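Local coordinates for protein A197 (Sulfolobus turreted icosahedral virus, PDB 2C0N) that is probably a viral glycosyltransferase with the GT-A fold, transferring a sugar from an activated donor to an acceptor, at residues F78-Y89 with C116-F127. Numbering follows the deposited sequence.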
loop_
_atom_site.group_PDB
_atom_site.type_symbol
_atom_site.label_atom_id
_atom_site.label_comp_id
_atom_site.label_asym_id
_atom_site.label_seq_id
_atom_site.Cartn_x
_atom_site.Cartn_y
_atom_site.Cartn_z
ATOM N N PHE A 78 -15.011 -3.170 25.463
ATOM C CA PHE A 78 -14.951 -1.755 25.880
ATOM C C PHE A 78 -16.213 -1.372 26.697
ATOM O O PHE A 78 -16.119 -0.661 27.691
ATOM C CB PHE A 78 -14.864 -0.819 24.680
ATOM C CG PHE A 78 -13.548 -0.864 23.948
ATOM C CD1 PHE A 78 -12.346 -1.109 24.612
ATOM C CD2 PHE A 78 -13.506 -0.646 22.577
ATOM C CE1 PHE A 78 -11.117 -1.113 23.900
ATOM C CE2 PHE A 78 -12.309 -0.650 21.891
ATOM C CZ PHE A 78 -11.109 -0.894 22.561
ATOM N N ASN A 79 -17.370 -1.849 26.252
ATOM C CA ASN A 79 -18.649 -1.547 26.923
ATOM C C ASN A 79 -18.631 -2.116 28.336
ATOM O O ASN A 79 -19.220 -1.551 29.241
ATOM C CB ASN A 79 -19.818 -2.200 26.201
ATOM C CG ASN A 79 -20.124 -1.588 24.821
ATOM O OD1 ASN A 79 -19.816 -0.422 24.534
ATOM N ND2 ASN A 79 -20.811 -2.373 23.985
ATOM N N GLU A 80 -17.956 -3.249 28.505
ATOM C CA GLU A 80 -17.849 -3.917 29.793
ATOM C C GLU A 80 -16.857 -3.249 30.726
ATOM O O GLU A 80 -16.819 -3.557 31.925
ATOM C CB GLU A 80 -17.455 -5.370 29.588
ATOM C CG GLU A 80 -18.468 -6.117 28.739
ATOM C CD GLU A 80 -17.984 -7.477 28.229
ATOM O OE1 GLU A 80 -16.820 -7.849 28.469
ATOM O OE2 GLU A 80 -18.822 -8.182 27.606
ATOM N N GLY A 81 -16.054 -2.348 30.171
ATOM C CA GLY A 81 -15.185 -1.478 30.942
ATOM C C GLY A 81 -13.725 -1.720 30.743
ATOM O O GLY A 81 -12.908 -1.151 31.458
ATOM N N TYR A 82 -13.373 -2.522 29.748
ATOM C CA TYR A 82 -11.962 -2.590 29.366
ATOM C C TYR A 82 -11.497 -1.327 28.645
ATOM O O TYR A 82 -12.270 -0.670 27.938
ATOM C CB TYR A 82 -11.681 -3.863 28.569
ATOM C CG TYR A 82 -11.782 -5.052 29.452
ATOM C CD1 TYR A 82 -10.727 -5.408 30.288
ATOM C CD2 TYR A 82 -12.941 -5.793 29.508
ATOM C CE1 TYR A 82 -10.825 -6.495 31.146
ATOM C CE2 TYR A 82 -13.057 -6.892 30.350
ATOM C CZ TYR A 82 -11.990 -7.236 31.172
ATOM O OH TYR A 82 -12.125 -8.294 32.025
ATOM N N ASP A 83 -10.213 -1.004 28.815
ATOM C CA ASP A 83 -9.613 0.118 28.110
ATOM C C ASP A 83 -8.917 -0.280 26.817
ATOM O O ASP A 83 -8.811 0.515 25.869
ATOM C CB ASP A 83 -8.623 0.835 29.045
ATOM C CG ASP A 83 -9.250 1.321 30.308
ATOM O OD1 ASP A 83 -10.240 2.051 30.187
ATOM O OD2 ASP A 83 -8.763 0.983 31.426
ATOM N N VAL A 84 -8.376 -1.481 26.785
ATOM C CA VAL A 84 -7.532 -1.922 25.673
ATOM C C VAL A 84 -7.897 -3.364 25.392
ATOM O O VAL A 84 -8.060 -4.163 26.329
ATOM C CB VAL A 84 -6.055 -1.869 26.047
ATOM C CG1 VAL A 84 -5.171 -2.509 24.965
ATOM C CG2 VAL A 84 -5.639 -0.428 26.340
ATOM N N VAL A 85 -8.063 -3.671 24.118
ATOM C CA VAL A 85 -8.344 -5.030 23.673
ATOM C C VAL A 85 -7.197 -5.462 22.728
ATOM O O VAL A 85 -6.892 -4.759 21.765
ATOM C CB VAL A 85 -9.698 -5.103 22.986
ATOM C CG1 VAL A 85 -9.946 -6.474 22.466
ATOM C CG2 VAL A 85 -10.810 -4.709 23.972
ATOM N N CYS A 86 -6.576 -6.597 23.047
ATOM C CA CYS A 86 -5.349 -7.080 22.365
ATOM C C CYS A 86 -5.671 -8.262 21.472
ATOM O O CYS A 86 -6.426 -9.124 21.857
ATOM C CB CYS A 86 -4.347 -7.581 23.374
ATOM S SG CYS A 86 -3.931 -6.358 24.598
ATOM N N GLY A 87 -5.075 -8.263 20.280
ATOM C CA GLY A 87 -5.110 -9.408 19.394
ATOM C C GLY A 87 -3.812 -10.217 19.387
ATOM O O GLY A 87 -2.722 -9.781 19.849
ATOM N N TYR A 88 -3.916 -11.392 18.808
ATOM C CA TYR A 88 -2.822 -12.334 18.802
ATOM C C TYR A 88 -2.133 -12.488 17.503
ATOM O O TYR A 88 -2.767 -12.713 16.485
ATOM C CB TYR A 88 -3.343 -13.722 19.178
ATOM C CG TYR A 88 -3.580 -13.917 20.646
ATOM C CD1 TYR A 88 -2.549 -14.381 21.493
ATOM C CD2 TYR A 88 -4.808 -13.670 21.193
ATOM C CE1 TYR A 88 -2.747 -14.567 22.829
ATOM C CE2 TYR A 88 -5.038 -13.882 22.544
ATOM C CZ TYR A 88 -4.002 -14.316 23.363
ATOM O OH TYR A 88 -4.223 -14.547 24.689
ATOM N N TYR A 89 -0.815 -12.402 17.563
ATOM C CA TYR A 89 0.081 -12.893 16.529
ATOM C C TYR A 89 1.354 -13.425 17.210
ATOM O O TYR A 89 1.668 -13.076 18.356
ATOM C CB TYR A 89 0.379 -11.798 15.520
ATOM C CG TYR A 89 1.008 -10.564 16.115
ATOM C CD1 TYR A 89 0.224 -9.517 16.569
ATOM C CD2 TYR A 89 2.389 -10.436 16.191
ATOM C CE1 TYR A 89 0.792 -8.392 17.131
ATOM C CE2 TYR A 89 2.972 -9.283 16.757
ATOM C CZ TYR A 89 2.144 -8.277 17.207
ATOM O OH TYR A 89 2.654 -7.149 17.771
ATOM N N CYS A 116 0.455 -5.972 25.786
ATOM C CA CYS A 116 0.818 -6.574 24.513
ATOM C C CYS A 116 1.844 -5.672 23.809
ATOM O O CYS A 116 2.278 -4.688 24.398
ATOM C CB CYS A 116 -0.435 -6.790 23.674
ATOM S SG CYS A 116 -1.349 -5.340 23.290
ATOM N N GLY A 117 2.261 -6.005 22.586
ATOM C CA GLY A 117 3.318 -5.235 21.880
ATOM C C GLY A 117 2.922 -3.997 21.061
ATOM O O GLY A 117 3.777 -3.384 20.370
ATOM N N LEU A 118 1.655 -3.641 21.159
ATOM C CA LEU A 118 1.004 -2.543 20.422
ATOM C C LEU A 118 0.939 -2.744 18.907
ATOM O O LEU A 118 0.787 -1.779 18.167
ATOM C CB LEU A 118 1.653 -1.177 20.749
ATOM C CG LEU A 118 1.550 -0.796 22.224
ATOM C CD1 LEU A 118 2.381 0.470 22.526
ATOM C CD2 LEU A 118 0.131 -0.575 22.559
ATOM N N GLY A 119 1.035 -3.985 18.447
ATOM C CA GLY A 119 0.965 -4.280 17.047
ATOM C C GLY A 119 -0.378 -4.734 16.522
ATOM O O GLY A 119 -0.513 -4.952 15.339
ATOM N N PHE A 120 -1.345 -4.932 17.409
ATOM C CA PHE A 120 -2.677 -5.410 17.029
ATOM C C PHE A 120 -3.572 -5.141 18.201
ATOM O O PHE A 120 -3.932 -6.045 18.984
ATOM C CB PHE A 120 -2.617 -6.913 16.712
ATOM C CG PHE A 120 -3.890 -7.489 16.132
ATOM C CD1 PHE A 120 -4.890 -6.692 15.620
ATOM C CD2 PHE A 120 -4.047 -8.855 16.086
ATOM C CE1 PHE A 120 -6.044 -7.263 15.087
ATOM C CE2 PHE A 120 -5.199 -9.424 15.567
ATOM C CZ PHE A 120 -6.182 -8.609 15.042
ATOM N N THR A 121 -3.925 -3.877 18.369
ATOM C CA THR A 121 -4.342 -3.414 19.672
ATOM C C THR A 121 -5.358 -2.299 19.507
ATOM O O THR A 121 -5.104 -1.340 18.796
ATOM C CB THR A 121 -3.141 -2.862 20.438
ATOM O OG1 THR A 121 -2.041 -3.776 20.367
ATOM C CG2 THR A 121 -3.476 -2.589 21.867
ATOM N N PHE A 122 -6.491 -2.404 20.203
ATOM C CA PHE A 122 -7.568 -1.459 20.116
ATOM C C PHE A 122 -7.641 -0.715 21.434
ATOM O O PHE A 122 -7.680 -1.338 22.480
ATOM C CB PHE A 122 -8.883 -2.210 19.878
ATOM C CG PHE A 122 -8.912 -2.997 18.584
ATOM C CD1 PHE A 122 -8.294 -4.236 18.498
ATOM C CD2 PHE A 122 -9.516 -2.479 17.459
ATOM C CE1 PHE A 122 -8.285 -4.960 17.314
ATOM C CE2 PHE A 122 -9.503 -3.174 16.276
ATOM C CZ PHE A 122 -8.883 -4.435 16.204
ATOM N N ILE A 123 -7.666 0.619 21.373
ATOM C CA ILE A 123 -7.659 1.425 22.583
ATOM C C ILE A 123 -8.812 2.418 22.539
ATOM O O ILE A 123 -8.959 3.176 21.607
ATOM C CB ILE A 123 -6.334 2.186 22.774
ATOM C CG1 ILE A 123 -5.129 1.273 22.493
ATOM C CG2 ILE A 123 -6.318 2.822 24.129
ATOM C CD1 ILE A 123 -3.781 1.981 22.597
ATOM N N LYS A 124 -9.615 2.446 23.592
ATOM C CA LYS A 124 -10.772 3.333 23.550
ATOM C C LYS A 124 -10.455 4.799 23.872
ATOM O O LYS A 124 -9.594 5.117 24.718
ATOM C CB LYS A 124 -11.910 2.805 24.430
ATOM C CG LYS A 124 -11.776 2.924 25.906
ATOM C CD LYS A 124 -13.019 2.327 26.568
ATOM C CE LYS A 124 -13.006 2.366 28.065
ATOM N NZ LYS A 124 -14.090 1.530 28.703
ATOM N N ARG A 125 -11.211 5.681 23.239
ATOM C CA ARG A 125 -11.026 7.099 23.422
ATOM C C ARG A 125 -11.091 7.549 24.877
ATOM O O ARG A 125 -10.288 8.364 25.318
ATOM C CB ARG A 125 -12.083 7.838 22.631
ATOM C CG ARG A 125 -12.057 9.338 22.851
ATOM C CD ARG A 125 -12.982 10.014 21.894
ATOM N NE ARG A 125 -12.468 10.018 20.518
ATOM C CZ ARG A 125 -11.533 10.844 20.046
ATOM N NH1 ARG A 125 -10.948 11.731 20.832
ATOM N NH2 ARG A 125 -11.161 10.771 18.774
ATOM N N GLU A 126 -12.091 7.061 25.597
ATOM C CA GLU A 126 -12.253 7.416 26.994
ATOM C C GLU A 126 -10.969 7.266 27.780
ATOM O O GLU A 126 -10.649 8.119 28.611
ATOM C CB GLU A 126 -13.350 6.582 27.659
ATOM C CG GLU A 126 -14.581 7.370 27.983
ATOM C CD GLU A 126 -15.292 6.857 29.231
ATOM O OE1 GLU A 126 -15.338 5.610 29.421
ATOM O OE2 GLU A 126 -15.798 7.690 30.034
ATOM N N PHE A 127 -10.258 6.169 27.560
ATOM C CA PHE A 127 -8.998 5.933 28.253
ATOM C C PHE A 127 -7.906 6.918 27.827
ATOM O O PHE A 127 -7.175 7.457 28.664
ATOM C CB PHE A 127 -8.488 4.526 27.977
ATOM C CG PHE A 127 -7.234 4.210 28.707
ATOM C CD1 PHE A 127 -7.254 4.079 30.073
ATOM C CD2 PHE A 127 -6.022 4.056 28.032
ATOM C CE1 PHE A 127 -6.108 3.766 30.772
ATOM C CE2 PHE A 127 -4.864 3.759 28.751
ATOM C CZ PHE A 127 -4.917 3.630 30.112
HETATM O O HOH W 1 -1.312 -7.469 20.391
HETATM O O HOH W 2 1.188 -6.486 19.885
#
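V85 and F122 are a hydrogen-bonded antiparallel pair, V85 N to F122 O and F122 N to V85 O, each at 2.9 Å. The hydrogen bonds G87 N to F120 O (2.8 Å) and K124 N to D83 O (3.1 Å) extend the antiparallel pairing of strands 84-88 and 120-124 at both ends. The side chain of K124 reaches back to the C-terminal end of helix 71-80. Its CG sits between the backbone N and carbonyl carbon (chi1 74°), and the extended chain beyond carries NZ to a hydrogen bond with F78 O at 3.2 Å. F78 O also accepts from G81 N, in the Schellman turn that ends helix 71-80. A weak hydrogen bond runs from K124 NZ to Y82 O. On its way K124 lays CB over the centre of the F78 ring, 3.9 Å from the centroid, while F122 O lies at that ring's edge. D83 rests CB over a face of the F127 ring; its OD2 accepts a hydrogen bond from R161 N. V84, C86, T121 and I123 share one face of the sheet, where V84 CG1 meets T121 CG2 at 3.5 Å. C86 SG and C116 SG approach to 3.1 Å, close but too far apart for a disulfide. F120 and T121 form a classic beta bulge against strand 56-60. Y89 turns a ring edge to F120 CB, and a water joins Y89 OH to G119 N. V85 and F122 face the other way, against V74 of helix 71-80. Strand 84-88 runs between 120-124 and the parallel strand 162-173, and strand 56-60 flanks 120-124, within the mixed central sheet of the GT-A fold.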